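PDB 4ALY: P35 antigen from Borrelia burgdorferi, which is an outer surface lipoprotein of the Lyme disease agent, critical for infection after a tick bite, though its molecular activity is not established. Local coordinates for residues R133-S138 with Q178-E182; L165-T169 with L248-N252. All blocks are in the same frame, centred on the assembly; numbering follows the deposited sequence.

Contact 1: R133-S138 with Q178-E182; sequences RMLYTS and QLAME
Arg133 meets Glu182 at the edge of its guanidinium, across a helix-helix crossing inside the all-helical fold of this lipoprotein. The short helix 129-137 runs almost perpendicular to the long helix 163-189, with local axes at 97° and 9.7 Å apart at closest approach. The two charged side chains come from opposite directions, and their guanidinium and carboxylate planes lie only 12° apart. Arg133 NH2 bonds Glu182 OE1 at 2.8 Å through the syn lone pair, and this forms the salt bridge. The second link, Arg133 NH1 to Glu182 OE2, is weak at 3.4 Å. The bends at chi2 and chi3 carry the Arg133 guanidinium along its own helix toward Thr137. There Arg133 NH1 also donates to Thr137 OG1 at 2.6 Å. NH1 is thus held by Thr137 OG1 and NH2 by Glu182 OE1, both near the guanidinium plane, which limits rotation of the group. Asp93 of helix 70-95 is a further partner of Thr137 OG1.

Met134 slides past Glu182 in the opposite direction, and Met134 SD packs on Leu179 CD1 at 4.1 Å. Gln178 crosses Thr137 at about a right angle. Its CG stands anti to the backbone N (chi1 -169°), and the bend at chi2 then brings the amide beside the Thr137 methyl. Gln178 NE2 lies 3.3 Å from Thr137 CG2. The amide oxygen of Gln178 is bonded by Lys217 of helix 200-233. The amide nitrogen donates to the buried carboxylate: Gln178 NE2 reaches Glu182 OE2 at 3.0 Å from above the carboxylate plane.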
loop_
_atom_site.group_PDB
_atom_site.type_symbol
_atom_site.label_atom_id
_atom_site.label_comp_id
_atom_site.label_asym_id
_atom_site.label_seq_id
_atom_site.Cartn_x
_atom_site.Cartn_y
_atom_site.Cartn_z
ATOM N N ARG A 133 -2.688 5.765 8.037
ATOM C CA ARG A 133 -3.158 6.631 6.942
ATOM C C ARG A 133 -2.737 6.076 5.550
ATOM O O ARG A 133 -3.604 5.899 4.609
ATOM C CB ARG A 133 -2.693 8.103 7.159
ATOM C CG ARG A 133 -3.500 9.157 6.331
ATOM C CD ARG A 133 -3.066 9.171 4.850
ATOM N NE ARG A 133 -1.626 9.320 4.731
ATOM C CZ ARG A 133 -0.957 8.972 3.648
ATOM N NH1 ARG A 133 -1.627 8.427 2.663
ATOM N NH2 ARG A 133 0.357 9.128 3.549
ATOM N N MET A 134 -1.457 5.700 5.425
ATOM C CA MET A 134 -0.922 5.133 4.144
ATOM C C MET A 134 -1.673 3.836 3.862
ATOM O O MET A 134 -2.064 3.566 2.760
ATOM C CB MET A 134 0.576 4.895 4.243
ATOM C CG MET A 134 1.443 5.888 3.482
ATOM S SD MET A 134 3.071 5.982 4.228
ATOM C CE MET A 134 3.696 7.574 3.659
ATOM N N LEU A 135 -1.945 3.043 4.880
ATOM C CA LEU A 135 -2.711 1.864 4.627
ATOM C C LEU A 135 -4.130 2.224 4.054
ATOM O O LEU A 135 -4.624 1.548 3.141
ATOM C CB LEU A 135 -2.853 1.091 5.920
ATOM C CG LEU A 135 -3.722 -0.153 5.859
ATOM C CD1 LEU A 135 -3.176 -1.182 4.835
ATOM C CD2 LEU A 135 -3.763 -0.717 7.305
ATOM N N TYR A 136 -4.777 3.271 4.600
ATOM C CA TYR A 136 -6.147 3.613 4.187
ATOM C C TYR A 136 -6.117 4.148 2.749
ATOM O O TYR A 136 -6.962 3.795 1.929
ATOM C CB TYR A 136 -6.759 4.676 5.122
ATOM C CG TYR A 136 -6.836 4.347 6.603
ATOM C CD1 TYR A 136 -7.052 3.039 7.058
ATOM C CD2 TYR A 136 -6.691 5.347 7.560
ATOM C CE1 TYR A 136 -7.162 2.746 8.411
ATOM C CE2 TYR A 136 -6.742 5.066 8.915
ATOM C CZ TYR A 136 -7.016 3.747 9.335
ATOM O OH TYR A 136 -7.110 3.448 10.699
ATOM N N THR A 137 -5.139 4.999 2.457
ATOM C CA THR A 137 -4.889 5.486 1.135
ATOM C C THR A 137 -4.644 4.338 0.144
ATOM O O THR A 137 -5.045 4.462 -1.030
ATOM C CB THR A 137 -3.692 6.442 1.167
ATOM O OG1 THR A 137 -4.016 7.517 2.050
ATOM C CG2 THR A 137 -3.390 7.035 -0.163
ATOM N N SER A 138 -4.100 3.205 0.618
ATOM C CA SER A 138 -3.739 2.117 -0.290
ATOM C C SER A 138 -4.986 1.469 -0.801
ATOM O O SER A 138 -4.977 0.684 -1.764
ATOM C CB SER A 138 -2.795 1.105 0.390
ATOM O OG SER A 138 -3.488 0.144 1.173
ATOM N N GLN A 178 1.716 1.505 -1.209
ATOM C CA GLN A 178 1.381 2.895 -1.003
ATOM C C GLN A 178 2.610 3.711 -0.537
ATOM O O GLN A 178 2.954 4.691 -1.193
ATOM C CB GLN A 178 0.194 3.026 -0.035
ATOM C CG GLN A 178 -0.361 4.411 0.008
ATOM C CD GLN A 178 -0.880 4.861 -1.367
ATOM O OE1 GLN A 178 -1.519 4.086 -2.110
ATOM N NE2 GLN A 178 -0.587 6.123 -1.715
ATOM N N LEU A 179 3.296 3.283 0.535
ATOM C CA LEU A 179 4.581 3.890 0.935
ATOM C C LEU A 179 5.536 4.037 -0.250
ATOM O O LEU A 179 6.140 5.112 -0.448
ATOM C CB LEU A 179 5.273 3.057 2.026
ATOM C CG LEU A 179 6.719 3.465 2.356
ATOM C CD1 LEU A 179 6.822 4.890 2.928
ATOM C CD2 LEU A 179 7.353 2.494 3.344
ATOM N N ALA A 180 5.678 2.969 -1.048
ATOM C CA ALA A 180 6.578 3.061 -2.208
ATOM C C ALA A 180 6.132 4.204 -3.133
ATOM O O ALA A 180 6.981 4.995 -3.567
ATOM C CB ALA A 180 6.652 1.756 -2.980
ATOM N N MET A 181 4.830 4.308 -3.434
ATOM C CA MET A 181 4.381 5.385 -4.329
ATOM C C MET A 181 4.737 6.786 -3.811
ATOM O O MET A 181 5.029 7.705 -4.601
ATOM C CB MET A 181 2.881 5.303 -4.605
ATOM C CG MET A 181 2.445 4.031 -5.323
ATOM S SD MET A 181 0.662 3.763 -5.223
ATOM C CE MET A 181 0.085 4.830 -6.531
ATOM N N GLU A 182 4.745 6.947 -2.488
ATOM C CA GLU A 182 4.899 8.275 -1.922
ATOM C C GLU A 182 6.373 8.626 -1.681
ATOM O O GLU A 182 6.739 9.800 -1.695
ATOM C CB GLU A 182 4.057 8.443 -0.638
ATOM C CG GLU A 182 2.612 8.088 -0.895
ATOM C CD GLU A 182 1.658 8.402 0.239
ATOM O OE1 GLU A 182 2.128 8.693 1.365
ATOM O OE2 GLU A 182 0.423 8.326 -0.021
#

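Contact 2: L165-T169 with L248-N252; sequences LVKET and LRSKN
Leu165 is nearest Arg249 and Thr169 nearest Asn252, with CA atoms 7.7 Å and 7.2 Å apart. Segment 165-169 is a turn and a half of helix 163-189. Segment 248-252 is the last part of helix 241-250 and the bend that leads into helix 254-275. The contact thus joins a long helix of this helical bundle to a helix-to-helix corner.

Leu165 and Leu248 reach toward each other tip to tip, and Leu165 CG is 3.8 Å from Leu248 CD2. Both have CG anti to the backbone N (chi1 179° and -176°), which carries the branched ends between the backbones. Leu153 and Leu156 of helix 143-157 also pack on Leu248.

The Arg249 chain bends at chi2 and chi3 and turns one face of its guanidinium to Leu165. Both Leu165 methyls lie over that face, CD2 toward the rim, and Leu165 CD1 is 3.4 Å from Arg249 NH2. Glu168 OE2 approaches the guanidinium edge near its plane, but this salt bridge is long, at 3.9 Å from Arg249 NH2.

Thr169 OG1 turns back to Leu165 O. Asn252 closes the corner in a similar way: Asn252 ND2 bonds Leu248 O at 2.9 Å, nearly in the amide plane, while Asn252 O accepts from Arg249 NE at 3.0 Å. Asn252 OD1 bonds to Arg173, farther along helix 163-189.

No hydrogen bond spans the two segments. Thr169 OG1, Asn252 ND2 and Arg249 NE each bond within their own segment. Between the segments the contact is mainly van der Waals: Leu165 on Leu248 and on the Arg249 guanidinium, and Thr169 on Leu248. The long charge pair probably adds only a modest attraction.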
loop_
_atom_site.group_PDB
_atom_site.type_symbol
_atom_site.label_atom_id
_atom_site.label_comp_id
_atom_site.label_asym_id
_atom_site.label_seq_id
_atom_site.Cartn_x
_atom_site.Cartn_y
_atom_site.Cartn_z
ATOM N N LEU A 165 -0.771 -13.696 9.092
ATOM C CA LEU A 165 -1.075 -13.453 7.687
ATOM C C LEU A 165 -1.850 -12.113 7.446
ATOM O O LEU A 165 -1.577 -11.410 6.439
ATOM C CB LEU A 165 -1.814 -14.621 7.142
ATOM C CG LEU A 165 -2.207 -14.502 5.691
ATOM C CD1 LEU A 165 -0.965 -14.393 4.787
ATOM C CD2 LEU A 165 -3.001 -15.771 5.411
ATOM N N VAL A 166 -2.708 -11.751 8.417
ATOM C CA VAL A 166 -3.410 -10.454 8.465
ATOM C C VAL A 166 -2.506 -9.259 8.454
ATOM O O VAL A 166 -2.611 -8.402 7.585
ATOM C CB VAL A 166 -4.397 -10.371 9.643
ATOM C CG1 VAL A 166 -4.937 -8.954 9.788
ATOM C CG2 VAL A 166 -5.511 -11.396 9.438
ATOM N N LYS A 167 -1.578 -9.245 9.391
ATOM C CA LYS A 167 -0.513 -8.274 9.460
ATOM C C LYS A 167 0.266 -8.252 8.112
ATOM O O LYS A 167 0.289 -7.219 7.426
ATOM C CB LYS A 167 0.365 -8.625 10.679
ATOM C CG LYS A 167 1.489 -7.673 10.957
ATOM C CD LYS A 167 2.722 -8.088 10.183
ATOM C CE LYS A 167 3.809 -7.028 10.345
ATOM N NZ LYS A 167 4.728 -7.135 9.172
ATOM N N GLU A 168 0.830 -9.396 7.701
ATOM C CA GLU A 168 1.653 -9.492 6.474
ATOM C C GLU A 168 0.842 -8.813 5.324
ATOM O O GLU A 168 1.313 -7.888 4.639
ATOM C CB GLU A 168 1.868 -10.999 6.173
ATOM C CG GLU A 168 3.193 -11.598 5.662
ATOM C CD GLU A 168 3.348 -13.109 6.050
ATOM O OE1 GLU A 168 3.581 -13.401 7.272
ATOM O OE2 GLU A 168 3.239 -14.038 5.164
ATOM N N THR A 169 -0.388 -9.258 5.143
ATOM C CA THR A 169 -1.257 -8.748 4.093
ATOM C C THR A 169 -1.425 -7.208 4.133
ATOM O O THR A 169 -1.315 -6.551 3.117
ATOM C CB THR A 169 -2.617 -9.430 4.225
ATOM O OG1 THR A 169 -2.437 -10.866 4.125
ATOM C CG2 THR A 169 -3.581 -8.907 3.220
ATOM N N LEU A 248 -7.936 -16.102 2.179
ATOM C CA LEU A 248 -6.943 -15.029 2.231
ATOM C C LEU A 248 -5.566 -15.442 1.641
ATOM O O LEU A 248 -4.963 -14.681 0.859
ATOM C CB LEU A 248 -6.806 -14.513 3.678
ATOM C CG LEU A 248 -5.830 -13.289 3.882
ATOM C CD1 LEU A 248 -6.227 -12.123 2.933
ATOM C CD2 LEU A 248 -5.632 -12.835 5.333
ATOM N N ARG A 249 -5.068 -16.618 2.050
ATOM C CA ARG A 249 -3.828 -17.274 1.573
ATOM C C ARG A 249 -3.818 -17.458 0.059
ATOM O O ARG A 249 -2.818 -17.241 -0.582
ATOM C CB ARG A 249 -3.773 -18.681 2.178
ATOM C CG ARG A 249 -2.420 -19.334 2.495
ATOM C CD ARG A 249 -1.255 -18.846 1.686
ATOM N NE ARG A 249 -0.276 -17.932 2.340
ATOM C CZ ARG A 249 0.092 -17.911 3.617
ATOM N NH1 ARG A 249 -0.430 -18.737 4.485
ATOM N NH2 ARG A 249 0.995 -17.061 4.028
ATOM N N SER A 250 -4.930 -17.823 -0.544
ATOM C CA SER A 250 -4.884 -18.067 -1.975
ATOM C C SER A 250 -4.426 -16.862 -2.825
ATOM O O SER A 250 -3.846 -17.029 -3.915
ATOM C CB SER A 250 -6.222 -18.678 -2.462
ATOM O OG SER A 250 -7.301 -17.839 -2.159
ATOM N N LYS A 251 -4.665 -15.650 -2.319
ATOM C CA LYS A 251 -4.292 -14.414 -3.017
ATOM C C LYS A 251 -3.018 -13.846 -2.435
ATOM O O LYS A 251 -2.533 -12.784 -2.858
ATOM C CB LYS A 251 -5.418 -13.381 -2.898
ATOM C CG LYS A 251 -6.752 -13.901 -3.399
ATOM C CD LYS A 251 -7.858 -13.545 -2.409
ATOM C CE LYS A 251 -9.242 -14.046 -2.844
ATOM N NZ LYS A 251 -9.495 -13.967 -4.313
ATOM N N ASN A 252 -2.469 -14.508 -1.434
ATOM C CA ASN A 252 -1.293 -13.947 -0.821
ATOM C C ASN A 252 -0.345 -15.102 -0.480
ATOM O O ASN A 252 -0.245 -15.481 0.683
ATOM C CB ASN A 252 -1.675 -13.140 0.450
ATOM C CG ASN A 252 -2.575 -11.922 0.152
ATOM O OD1 ASN A 252 -2.093 -10.877 -0.289
ATOM N ND2 ASN A 252 -3.867 -12.049 0.410
#

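Contacts 1 and 2 share the long helix 163-189. Contact 2 uses its first turns and contact 1 a later part. Their centres are 18 Å apart and their nearest atoms about 6 Å apart, so they do not touch. Along the chain the segments come in the order 133-138, 165-169, 178-182 and 248-252, so the two contacts interlock in sequence. Helix 163-189 is therefore tied to the earlier helix 129-137 at one level and to the later helix 241-250 at another. Contact 1 lies near the centre of the chain and contact 2 farther out. Together they connect early and late parts of a single helical fold, within the Borrelia Bbcrasp-1 domain.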